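Local coordinates for testis-expressed protein 101 (PDB 7BPS) that plays a role in fertilization by controlling sperm binding to the zona pellucida and sperm migration into the oviduct, at residues A[23-28]-A[56-61]; A[9-14]-A[154-159]. All blocks are in the same frame, centred on the assembly; numbering follows the deposited sequence.

Interaction 1: residues A[23-28]-A[56-61]; sequences FNWTSK and ASKSCV. With NAG (2-acetamido-2-deoxy-beta-D-glucopyranose), chain C; FUC (alpha-L-fucopyranose), chain B.
Trp25 turns its CG anti to the backbone N (chi1 -157°), carrying the indole in toward residues 56-61 of strand 52-61, while Lys58 runs fully extended beyond CG to lie across it; the two meet as a cation-pi pair within the first of the tandem Ly6/uPAR domains. Residues 23-28 form the loop between helix 19-22 and strand 29-31, and this loop covers one face of the central sheet. Lys58 CE sits almost squarely above the five-membered ring of Trp25, 3.3 Å from its centroid, a close CH-pi contact. The charged NZ follows at 4.3 Å from the same centroid, still over the face.

From there NZ reaches past the ring to the loop backbone, donating to Trp25 O at 3.1 Å. Ser27 OG donates to that same oxygen, so two donors grip one acceptor from opposite faces, NZ 62° and OG 44° out of the carbonyl plane. Lys58 NZ also bonds to Lys96 O, Asn94 O and Gln8 OE1, which makes the buried ammonium a junction of several chain segments; Ser27 OG has a further partner in Ser10.

Ala56 CB packs 3.6 Å from Trp25 NE1 and also touches Phe23 CZ. On the outer side, Asn24 bears an N-linked glycan through ND2, and its OD1 accepts from Thr26 N in an Asx turn. A water lying in the plane of the indole at its edge accepts from Trp25 NE1 at 3.0 Å and donates a weak bond to Ala56 O.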
ATOM      1  N   PHE A  23       9.330  -5.370  10.047  1.00 56.45           N
ATOM      2  CA  PHE A  23       7.860  -5.582  10.124  1.00 49.04           C
ATOM      3  C   PHE A  23       7.567  -7.040  10.431  1.00 40.93           C
ATOM      4  O   PHE A  23       7.933  -7.893   9.610  1.00 41.70           O
ATOM      5  CB  PHE A  23       7.170  -5.203   8.816  1.00 48.20           C
ATOM      6  CG  PHE A  23       5.685  -5.025   8.939  1.00 46.16           C
ATOM      7  CD1 PHE A  23       4.830  -6.099   8.780  1.00 43.15           C
ATOM      8  CD2 PHE A  23       5.145  -3.774   9.190  1.00 49.41           C
ATOM      9  CE1 PHE A  23       3.455  -5.937   8.874  1.00 42.56           C
ATOM     10  CE2 PHE A  23       3.769  -3.609   9.284  1.00 49.42           C
ATOM     11  CZ  PHE A  23       2.926  -4.693   9.114  1.00 44.27           C
ATOM     12  N   ASN A  24       6.953  -7.295  11.582  1.00 39.57           N
ATOM     13  CA  ASN A  24       6.459  -8.633  12.003  1.00 43.47           C
ATOM     14  C   ASN A  24       4.956  -8.746  11.677  1.00 40.74           C
ATOM     15  O   ASN A  24       4.151  -8.142  12.404  1.00 38.99           O
ATOM     16  CB  ASN A  24       6.735  -8.901  13.489  1.00 43.36           C
ATOM     17  CG  ASN A  24       6.466 -10.337  13.869  1.00 48.00           C
ATOM     18  OD1 ASN A  24       5.787 -11.044  13.129  1.00 50.51           O
ATOM     19  ND2 ASN A  24       7.002 -10.784  14.998  1.00 60.61           N
ATOM     20  N   TRP A  25       4.602  -9.532  10.658  1.00 39.29           N
ATOM     21  CA  TRP A  25       3.213  -9.722  10.149  1.00 43.76           C
ATOM     22  C   TRP A  25       2.513 -10.949  10.778  1.00 45.27           C
ATOM     23  O   TRP A  25       1.304 -11.128  10.531  1.00 41.12           O
ATOM     24  CB  TRP A  25       3.253  -9.842   8.620  1.00 40.93           C
ATOM     25  CG  TRP A  25       1.976  -9.490   7.929  1.00 35.71           C
ATOM     26  CD1 TRP A  25       0.850  -8.972   8.485  1.00 34.70           C
ATOM     27  CD2 TRP A  25       1.732  -9.577   6.516  1.00 36.84           C
ATOM     28  NE1 TRP A  25      -0.096  -8.769   7.516  1.00 37.85           N
ATOM     29  CE2 TRP A  25       0.416  -9.125   6.303  1.00 35.63           C
ATOM     30  CE3 TRP A  25       2.488 -10.007   5.417  1.00 34.73           C
ATOM     31  CZ2 TRP A  25      -0.140  -9.049   5.034  1.00 35.69           C
ATOM     32  CZ3 TRP A  25       1.924  -9.961   4.163  1.00 35.25           C
ATOM     33  CH2 TRP A  25       0.627  -9.480   3.977  1.00 35.59           C
ATOM     34  N   THR A  26       3.234 -11.774  11.543  1.00 42.86           N
ATOM     35  CA  THR A  26       2.660 -12.901  12.323  1.00 45.80           C
ATOM     36  C   THR A  26       1.569 -12.360  13.262  1.00 44.70           C
ATOM     37  O   THR A  26       1.842 -11.447  14.044  1.00 49.39           O
ATOM     38  CB  THR A  26       3.749 -13.671  13.083  1.00 48.74           C
ATOM     39  OG1 THR A  26       4.694 -14.133  12.115  1.00 49.51           O
ATOM     40  CG2 THR A  26       3.218 -14.837  13.898  1.00 46.44           C
ATOM     41  N   SER A  27       0.374 -12.924  13.163  1.00 48.67           N
ATOM     42  CA  SER A  27      -0.874 -12.479  13.830  1.00 50.02           C
ATOM     43  C   SER A  27      -1.561 -13.698  14.471  1.00 52.22           C
ATOM     44  O   SER A  27      -1.257 -14.826  14.060  1.00 53.99           O
ATOM     45  CB  SER A  27      -1.785 -11.795  12.828  1.00 46.47           C
ATOM     46  OG  SER A  27      -1.087 -10.827  12.053  1.00 41.91           O
ATOM     47  N   LYS A  28      -2.479 -13.461  15.408  1.00 56.66           N
ATOM     48  CA  LYS A  28      -3.266 -14.498  16.130  1.00 59.72           C
ATOM     49  C   LYS A  28      -4.230 -15.140  15.130  1.00 54.29           C
ATOM     50  O   LYS A  28      -4.693 -14.411  14.252  1.00 50.75           O
ATOM     51  CB  LYS A  28      -4.110 -13.902  17.268  1.00 71.57           C
ATOM     52  CG  LYS A  28      -3.527 -12.731  18.072  1.00 87.21           C
ATOM     53  CD  LYS A  28      -2.668 -13.110  19.274  1.00 95.50           C
ATOM     54  CE  LYS A  28      -3.366 -12.932  20.607  1.00 99.73           C
ATOM     55  NZ  LYS A  28      -2.733 -13.754  21.666  1.00 98.63           N
ATOM     56  N   ALA A  56      -1.687  -3.383   6.164  1.00 33.97           N
ATOM     57  CA  ALA A  56      -1.528  -4.850   6.263  1.00 33.42           C
ATOM     58  C   ALA A  56      -2.816  -5.478   6.811  1.00 33.86           C
ATOM     59  O   ALA A  56      -3.244  -5.147   7.951  1.00 32.30           O
ATOM     60  CB  ALA A  56      -0.330  -5.202   7.116  1.00 32.75           C
ATOM     61  N   SER A  57      -3.391  -6.377   6.015  1.00 34.77           N
ATOM     62  CA  SER A  57      -4.644  -7.103   6.310  1.00 38.89           C
ATOM     63  C   SER A  57      -4.415  -8.617   6.266  1.00 40.81           C
ATOM     64  O   SER A  57      -3.900  -9.108   5.257  1.00 40.17           O
ATOM     65  CB  SER A  57      -5.711  -6.717   5.354  1.00 38.28           C
ATOM     66  OG  SER A  57      -6.799  -7.583   5.522  1.00 42.06           O
ATOM     67  N   LYS A  58      -4.813  -9.311   7.334  1.00 40.98           N
ATOM     68  CA  LYS A  58      -5.015 -10.778   7.357  1.00 40.46           C
ATOM     69  C   LYS A  58      -6.442 -11.061   7.842  1.00 44.73           C
ATOM     70  O   LYS A  58      -6.891 -10.409   8.788  1.00 39.62           O
ATOM     71  CB  LYS A  58      -3.957 -11.437   8.230  1.00 36.52           C
ATOM     72  CG  LYS A  58      -2.560 -11.403   7.638  1.00 36.90           C
ATOM     73  CD  LYS A  58      -1.631 -12.401   8.280  1.00 35.49           C
ATOM     74  CE  LYS A  58      -0.201 -12.267   7.795  1.00 37.50           C
ATOM     75  NZ  LYS A  58       0.663 -13.304   8.407  1.00 37.68           N
ATOM     76  N   SER A  59      -7.151 -11.976   7.177  1.00 46.82           N
ATOM     77  CA  SER A  59      -8.560 -12.299   7.503  1.00 44.65           C
ATOM     78  C   SER A  59      -9.037 -13.587   6.828  1.00 46.03           C
ATOM     79  O   SER A  59      -8.378 -14.133   5.898  1.00 43.85           O
ATOM     80  CB  SER A  59      -9.474 -11.142   7.170  1.00 42.67           C
ATOM     81  OG  SER A  59      -9.655 -10.998   5.776  1.00 44.34           O
ATOM     82  N   CYS A  60     -10.157 -14.066   7.352  1.00 46.55           N
ATOM     83  CA  CYS A  60     -11.109 -14.961   6.672  1.00 46.65           C
ATOM     84  C   CYS A  60     -11.760 -14.169   5.557  1.00 41.85           C
ATOM     85  O   CYS A  60     -11.998 -12.993   5.756  1.00 42.93           O
ATOM     86  CB  CYS A  60     -12.160 -15.454   7.649  1.00 45.39           C
ATOM     87  SG  CYS A  60     -11.413 -16.327   9.047  1.00 51.16           S
ATOM     88  N   VAL A  61     -12.028 -14.807   4.427  1.00 47.14           N
ATOM     89  CA  VAL A  61     -12.713 -14.139   3.286  1.00 54.55           C
ATOM     90  C   VAL A  61     -13.511 -15.201   2.521  1.00 51.64           C
ATOM     91  O   VAL A  61     -13.104 -16.377   2.554  1.00 58.03           O
ATOM     92  CB  VAL A  61     -11.666 -13.370   2.453  1.00 55.97           C
ATOM     93  CG1 VAL A  61     -10.662 -14.313   1.795  1.00 48.21           C
ATOM     94  CG2 VAL A  61     -12.320 -12.429   1.447  1.00 64.01           C
TER
HETATM   95  C1  NAG C   1       6.874 -12.155  15.461  1.00 73.41           C
HETATM   96  C2  NAG C   1       8.242 -12.877  15.572  1.00 84.33           C
HETATM   97  C3  NAG C   1       8.011 -14.361  15.932  1.00 90.06           C
HETATM   98  C4  NAG C   1       7.204 -14.446  17.217  1.00 91.62           C
HETATM   99  C5  NAG C   1       5.863 -13.723  16.988  1.00 86.40           C
HETATM  100  C6  NAG C   1       4.997 -13.924  18.225  1.00 84.30           C
HETATM  101  C7  NAG C   1      10.369 -12.265  14.367  1.00 77.82           C
HETATM  102  C8  NAG C   1      11.165 -12.406  13.093  1.00 71.11           C
HETATM  103  N2  NAG C   1       9.104 -12.783  14.367  1.00 83.25           N
HETATM  104  O3  NAG C   1       9.221 -15.102  16.137  1.00 91.17           O
HETATM  105  O4  NAG C   1       7.058 -15.828  17.622  1.00 96.99           O
HETATM  106  O5  NAG C   1       6.064 -12.323  16.651  1.00 79.02           O
HETATM  107  O6  NAG C   1       4.060 -12.861  18.380  1.00 82.27           O
HETATM  108  O7  NAG C   1      10.885 -11.717  15.347  1.00 71.05           O
HETATM  109  C1  FUC B   2       3.282 -12.551  19.409  1.00100.06           C
HETATM  110  C2  FUC B   2       2.664 -11.361  20.104  1.00106.50           C
HETATM  111  C3  FUC B   2       2.206 -10.402  18.994  1.00103.77           C
HETATM  112  C4  FUC B   2       1.293 -11.088  17.972  1.00102.50           C
HETATM  113  C5  FUC B   2       1.641 -12.573  17.658  1.00108.75           C
HETATM  114  C6  FUC B   2       0.396 -13.406  17.378  1.00114.89           C
HETATM  115  O2  FUC B   2       3.663 -10.831  20.995  1.00 98.26           O
HETATM  116  O3  FUC B   2       1.494  -9.263  19.507  1.00 98.65           O
HETATM  117  O4  FUC B   2      -0.075 -10.929  18.393  1.00 99.95           O
HETATM  118  O5  FUC B   2       2.373 -13.324  18.646  1.00100.62           O
HETATM  119  O   HOH W   1      -2.245  -7.525   9.176  1.00 32.39           O

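Interaction 2: residues A[9-14]-A[154-159]; sequences VSQTLS and GGMDAT
Gln11 lays its aliphatic stem over the backbone of Gly154 and Gly155 and against the sulfur of Met156. Its CB is 3.4 Å from Met156 SD, and its CG lies 3.3 Å from Gly154 O, so methylene groups rather than the terminal amide do most of the touching. Gln11 belongs to the first strand of the N-terminal Ly6/uPAR domain, whereas residues 154-159 span the end of the turn after strand 143-152 and the start of strand 158-163 of the second. The contact is therefore a piece of the interface between two tandem domains, joined across 140 residues of sequence.

Met156 is the buried member of the group. Bends at chi2 (-51°) and chi3 (-73°) fold its chain back on itself and bring the thioether to residues 11-13 of strand 6-16, with SD beside Gln11 and CE reaching 3.5 Å from Thr12 O. The same methyl meets Leu13 CD2 at 4.0 Å. Leu13 then straddles Ala158: both its methyls, CD1 and CD2, stand 3.9 Å from Ala158 CB.

The glycines bring the turn close to the strand. Both adopt positive phi, and at Gly155 the absence of a side chain lets its main chain approach Gln11, with Gly155 O 3.5 Å from Gln11 CB. The touching parts, 11-13 and 154-158, run nearly in the same direction, 17° apart, but are not paired as strands: strand 6-16 pairs within its own sheet, with Ala56 and Lys58 of strand 52-61 among its partners, while Ala158 bonds to Phe151 in its own hairpin. Between these segments, the domains are held by van der Waals contacts of methyl, methylene and thioether groups, and of these carbons against backbone carbonyl oxygens, without hydrogen bonds or ion pairs.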
ATOM      1  N   VAL A   9      -5.540 -13.310  11.591  1.00 37.44           N
ATOM      2  CA  VAL A   9      -6.434 -12.114  11.500  1.00 37.91           C
ATOM      3  C   VAL A   9      -5.727 -10.918  12.166  1.00 39.56           C
ATOM      4  O   VAL A   9      -5.189 -11.058  13.286  1.00 39.22           O
ATOM      5  CB  VAL A   9      -7.816 -12.392  12.120  1.00 39.76           C
ATOM      6  CG1 VAL A   9      -8.746 -11.188  12.025  1.00 36.94           C
ATOM      7  CG2 VAL A   9      -8.471 -13.611  11.476  1.00 41.17           C
ATOM      8  N   SER A  10      -5.651  -9.805  11.441  1.00 37.72           N
ATOM      9  CA  SER A  10      -5.059  -8.524  11.888  1.00 38.25           C
ATOM     10  C   SER A  10      -5.332  -7.461  10.828  1.00 35.10           C
ATOM     11  O   SER A  10      -5.348  -7.796   9.636  1.00 36.21           O
ATOM     12  CB  SER A  10      -3.595  -8.645  12.193  1.00 36.24           C
ATOM     13  OG  SER A  10      -2.935  -9.289  11.137  1.00 39.04           O
ATOM     14  N   GLN A  11      -5.617  -6.250  11.289  1.00 32.99           N
ATOM     15  CA  GLN A  11      -5.713  -5.042  10.447  1.00 34.49           C
ATOM     16  C   GLN A  11      -4.795  -4.029  11.111  1.00 33.00           C
ATOM     17  O   GLN A  11      -5.048  -3.755  12.300  1.00 33.04           O
ATOM     18  CB  GLN A  11      -7.164  -4.561  10.336  1.00 34.19           C
ATOM     19  CG  GLN A  11      -8.073  -5.525   9.566  1.00 35.14           C
ATOM     20  CD  GLN A  11      -8.593  -6.705  10.362  1.00 37.48           C
ATOM     21  OE1 GLN A  11      -9.025  -6.559  11.492  1.00 39.58           O
ATOM     22  NE2 GLN A  11      -8.509  -7.902   9.796  1.00 43.41           N
ATOM     23  N   THR A  12      -3.744  -3.591  10.415  1.00 31.44           N
ATOM     24  CA  THR A  12      -2.759  -2.596  10.925  1.00 30.23           C
ATOM     25  C   THR A  12      -2.521  -1.527   9.863  1.00 28.46           C
ATOM     26  O   THR A  12      -2.564  -1.815   8.647  1.00 27.38           O
ATOM     27  CB  THR A  12      -1.445  -3.259  11.359  1.00 33.22           C
ATOM     28  OG1 THR A  12      -0.737  -3.703  10.194  1.00 36.04           O
ATOM     29  CG2 THR A  12      -1.673  -4.436  12.290  1.00 35.75           C
ATOM     30  N   LEU A  13      -2.336  -0.313  10.350  1.00 28.97           N
ATOM     31  CA  LEU A  13      -1.849   0.869   9.626  1.00 29.71           C
ATOM     32  C   LEU A  13      -0.633   1.382  10.395  1.00 30.20           C
ATOM     33  O   LEU A  13      -0.722   1.551  11.600  1.00 32.96           O
ATOM     34  CB  LEU A  13      -2.962   1.924   9.607  1.00 31.48           C
ATOM     35  CG  LEU A  13      -4.306   1.530   8.981  1.00 33.25           C
ATOM     36  CD1 LEU A  13      -5.387   2.536   9.345  1.00 34.45           C
ATOM     37  CD2 LEU A  13      -4.216   1.399   7.474  1.00 32.42           C
ATOM     38  N   SER A  14       0.459   1.667   9.713  1.00 33.41           N
ATOM     39  CA  SER A  14       1.690   2.187  10.356  1.00 30.28           C
ATOM     40  C   SER A  14       2.550   2.940   9.350  1.00 31.71           C
ATOM     41  O   SER A  14       2.418   2.718   8.112  1.00 28.38           O
ATOM     42  CB  SER A  14       2.476   1.090  11.007  1.00 28.91           C
ATOM     43  OG  SER A  14       2.799   0.058  10.079  1.00 30.24           O
ATOM     44  N   GLY A 154     -12.678  -4.551   4.589  1.00 44.06           N
ATOM     45  CA  GLY A 154     -11.715  -5.463   5.218  1.00 39.15           C
ATOM     46  C   GLY A 154     -11.314  -4.996   6.588  1.00 37.90           C
ATOM     47  O   GLY A 154     -10.302  -5.522   7.073  1.00 38.10           O
ATOM     48  N   GLY A 155     -12.071  -4.076   7.202  1.00 38.29           N
ATOM     49  CA  GLY A 155     -11.703  -3.455   8.492  1.00 35.44           C
ATOM     50  C   GLY A 155     -10.450  -2.581   8.349  1.00 40.39           C
ATOM     51  O   GLY A 155      -9.728  -2.393   9.353  1.00 36.66           O
ATOM     52  N   MET A 156     -10.209  -2.037   7.147  1.00 35.92           N
ATOM     53  CA  MET A 156      -8.953  -1.347   6.771  1.00 37.60           C
ATOM     54  C   MET A 156      -9.225   0.098   6.362  1.00 42.45           C
ATOM     55  O   MET A 156      -8.318   0.644   5.700  1.00 48.08           O
ATOM     56  CB  MET A 156      -8.295  -2.012   5.550  1.00 39.97           C
ATOM     57  CG  MET A 156      -7.645  -3.329   5.831  1.00 41.74           C
ATOM     58  SD  MET A 156      -6.531  -3.237   7.250  1.00 43.92           S
ATOM     59  CE  MET A 156      -5.210  -2.319   6.464  1.00 47.17           C
ATOM     60  N   ASP A 157     -10.363   0.689   6.749  1.00 40.21           N
ATOM     61  CA  ASP A 157     -10.808   2.034   6.289  1.00 39.75           C
ATOM     62  C   ASP A 157      -9.771   3.079   6.717  1.00 36.82           C
ATOM     63  O   ASP A 157      -9.416   3.097   7.911  1.00 36.94           O
ATOM     64  CB  ASP A 157     -12.198   2.377   6.831  1.00 43.82           C
ATOM     65  CG  ASP A 157     -13.253   1.356   6.463  1.00 42.38           C
ATOM     66  OD1 ASP A 157     -13.987   1.600   5.500  1.00 45.94           O
ATOM     67  OD2 ASP A 157     -13.328   0.346   7.148  1.00 46.49           O
ATOM     68  N   ALA A 158      -9.259   3.870   5.770  1.00 34.35           N
ATOM     69  CA  ALA A 158      -8.103   4.766   5.970  1.00 34.36           C
ATOM     70  C   ALA A 158      -8.000   5.794   4.842  1.00 33.19           C
ATOM     71  O   ALA A 158      -8.555   5.534   3.771  1.00 32.19           O
ATOM     72  CB  ALA A 158      -6.870   3.905   6.042  1.00 39.67           C
ATOM     73  N   THR A 159      -7.330   6.922   5.073  1.00 32.34           N
ATOM     74  CA  THR A 159      -6.836   7.845   4.022  1.00 34.30           C
ATOM     75  C   THR A 159      -5.310   7.994   4.150  1.00 34.61           C
ATOM     76  O   THR A 159      -4.775   8.046   5.293  1.00 34.14           O
ATOM     77  CB  THR A 159      -7.292   9.308   4.105  1.00 37.07           C
ATOM     78  OG1 THR A 159      -7.624   9.681   5.436  1.00 38.77           O
ATOM     79  CG2 THR A 159      -8.428   9.643   3.191  1.00 45.14           C
TER

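Strand 6-16 is common ground for the two contacts, whose centres lie about 10 Å apart. It neighbours strand 52-61 in the first domain's sheet, and Lys58 N of interaction 1 meets Ser10 O of interaction 2 at 2.8 Å, a probable backbone hydrogen bond. A second probable bond, 2.6 Å between Ser27 OG and Ser10 OG, ties the loop to the same strand. Interaction 1 lies within one domain, joining its 23-28 loop to strand 52-61, while interaction 2 joins that domain to the next; in sequence the first nests inside the second. The fucose of the Asn24 glycan, part of interaction 1, is about 9 Å from the Thr12 side chain of interaction 2 at nearest atoms.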